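Local coordinates for coat protein (Leviviridae sp., PDB 6YFR) that forms the shell of a virus-like particle of a single-stranded RNA bacteriophage, sixty copies making up the assembly, at residues 25-29 / 30-34. Numbering follows the deposited sequence.
Sequences STNPP and GLVPQ
The flat amide of Asn27 turns one face to the carbonyl oxygen of Leu31, which stands over it, shifted from CG toward the side between OD1 and ND2. Leu31 O lies 3.3 Å from both Asn27 OD1 and ND2, and 3.4 Å from CG. No hydrogen bond results with Leu31 O: the ND2 angle is poor, and OD1 and Leu31 O are both acceptors. Ser25 OG lies beyond OD1, tilted toward the opposite face, but so close that the bond modelled there is doubtful. Asn27 reaches this place because its CG sits between the backbone N and the carbonyl carbon (chi1 38°), which folds the amide back beneath the turn. At an edge of the Pro33 ring, CD is approached by Ser25 OG at 3.4 Å, while other parts of this proline meet Val22 and Tyr56.

Above the amide the chain reverses through two consecutive turns, a short piece of 3-10 helix in the loop joining the antiparallel strands 16-22 and 34-41 of the coat-protein sheet. Leu31 N bonds to Pro28 O at 2.9 Å and Val32 N to Pro29 O at 2.9 Å, the second straighter (160° at the hydrogen, against 148°). Pro29 suits the start of such a turn: its ring holds phi near the helical value, and neither it nor Pro28 has an N-H to leave without a partner.

On the flank, Pro28 and Leu31 run side by side, with Pro28 CG 3.8 Å from Leu31 CD1. Leu31 also leans on Trp70 and Tyr57, and on Leu84 of the second subunit. Val32 CG2 lies 3.3 Å from Pro29 O, with Pro29 CA next, while Pro28 and Pro29 both pack against Gln83 of the second subunit, placing this turn at the boundary between two coat-protein chains.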
loop_
_atom_site.group_PDB
_atom_site.type_symbol
_atom_site.label_atom_id
_atom_site.label_comp_id
_atom_site.label_asym_id
_atom_site.label_seq_id
_atom_site.Cartn_x
_atom_site.Cartn_y
_atom_site.Cartn_z
ATOM N N SER A 25 -0.978 -54.469 -61.406
ATOM C CA SER A 25 -1.518 -53.132 -61.230
ATOM C C SER A 25 -0.729 -52.127 -62.060
ATOM O O SER A 25 0.470 -52.292 -62.305
ATOM C CB SER A 25 -1.497 -52.729 -59.756
ATOM O OG SER A 25 -2.202 -51.516 -59.558
ATOM N N THR A 26 -1.419 -51.077 -62.500
ATOM C CA THR A 26 -0.805 -50.061 -63.343
ATOM C C THR A 26 -0.350 -48.831 -62.571
ATOM O O THR A 26 0.474 -48.067 -63.087
ATOM C CB THR A 26 -1.774 -49.624 -64.449
ATOM O OG1 THR A 26 -1.131 -48.660 -65.291
ATOM C CG2 THR A 26 -3.032 -49.008 -63.850
ATOM N N ASN A 27 -0.861 -48.619 -61.362
ATOM C CA ASN A 27 -0.517 -47.440 -60.588
ATOM C C ASN A 27 0.882 -47.595 -59.994
ATOM O O ASN A 27 1.442 -48.695 -59.982
ATOM C CB ASN A 27 -1.575 -47.202 -59.511
ATOM C CG ASN A 27 -2.092 -48.480 -58.899
ATOM O OD1 ASN A 27 -1.373 -49.474 -58.794
ATOM N ND2 ASN A 27 -3.351 -48.459 -58.481
ATOM N N PRO A 28 1.489 -46.501 -59.527
ATOM C CA PRO A 28 2.858 -46.578 -58.979
ATOM C C PRO A 28 2.944 -47.570 -57.833
ATOM O O PRO A 28 1.923 -47.900 -57.210
ATOM C CB PRO A 28 3.129 -45.140 -58.501
ATOM C CG PRO A 28 1.786 -44.474 -58.461
ATOM C CD PRO A 28 1.005 -45.109 -59.556
ATOM N N PRO A 29 4.148 -48.063 -57.518
ATOM C CA PRO A 29 4.253 -49.171 -56.551
ATOM C C PRO A 29 3.712 -48.838 -55.172
ATOM O O PRO A 29 3.045 -49.681 -54.557
ATOM C CB PRO A 29 5.761 -49.463 -56.517
ATOM C CG PRO A 29 6.404 -48.205 -56.992
ATOM C CD PRO A 29 5.468 -47.642 -58.017
ATOM N N GLY A 30 3.968 -47.630 -54.670
ATOM C CA GLY A 30 3.435 -47.240 -53.375
ATOM C C GLY A 30 1.924 -47.274 -53.301
ATOM O O GLY A 30 1.363 -47.262 -52.201
ATOM N N LEU A 31 1.250 -47.322 -54.452
ATOM C CA LEU A 31 -0.202 -47.407 -54.521
ATOM C C LEU A 31 -0.682 -48.753 -55.053
ATOM O O LEU A 31 -1.811 -48.856 -55.545
ATOM C CB LEU A 31 -0.749 -46.266 -55.377
ATOM C CG LEU A 31 -0.509 -44.881 -54.778
ATOM C CD1 LEU A 31 -0.828 -43.793 -55.785
ATOM C CD2 LEU A 31 -1.341 -44.707 -53.519
ATOM N N VAL A 32 0.152 -49.783 -54.968
ATOM C CA VAL A 32 -0.282 -51.125 -55.371
ATOM C C VAL A 32 -1.369 -51.604 -54.412
ATOM O O VAL A 32 -1.188 -51.512 -53.186
ATOM C CB VAL A 32 0.907 -52.091 -55.389
ATOM C CG1 VAL A 32 0.427 -53.530 -55.350
ATOM C CG2 VAL A 32 1.759 -51.858 -56.628
ATOM N N PRO A 33 -2.503 -52.094 -54.910
ATOM C CA PRO A 33 -3.544 -52.603 -54.009
ATOM C C PRO A 33 -3.004 -53.718 -53.130
ATOM O O PRO A 33 -2.216 -54.555 -53.573
ATOM C CB PRO A 33 -4.624 -53.116 -54.969
ATOM C CG PRO A 33 -4.388 -52.375 -56.243
ATOM C CD PRO A 33 -2.907 -52.161 -56.324
ATOM N N GLN A 34 -3.438 -53.723 -51.869
ATOM C CA GLN A 34 -2.900 -54.646 -50.881
ATOM C C GLN A 34 -4.011 -55.371 -50.137
ATOM O O GLN A 34 -5.127 -54.860 -49.986
ATOM C CB GLN A 34 -2.011 -53.921 -49.864
ATOM C CG GLN A 34 -0.635 -53.560 -50.382
ATOM C CD GLN A 34 0.293 -53.114 -49.272
ATOM O OE1 GLN A 34 -0.156 -52.649 -48.223
ATOM N NE2 GLN A 34 1.594 -53.263 -49.491
#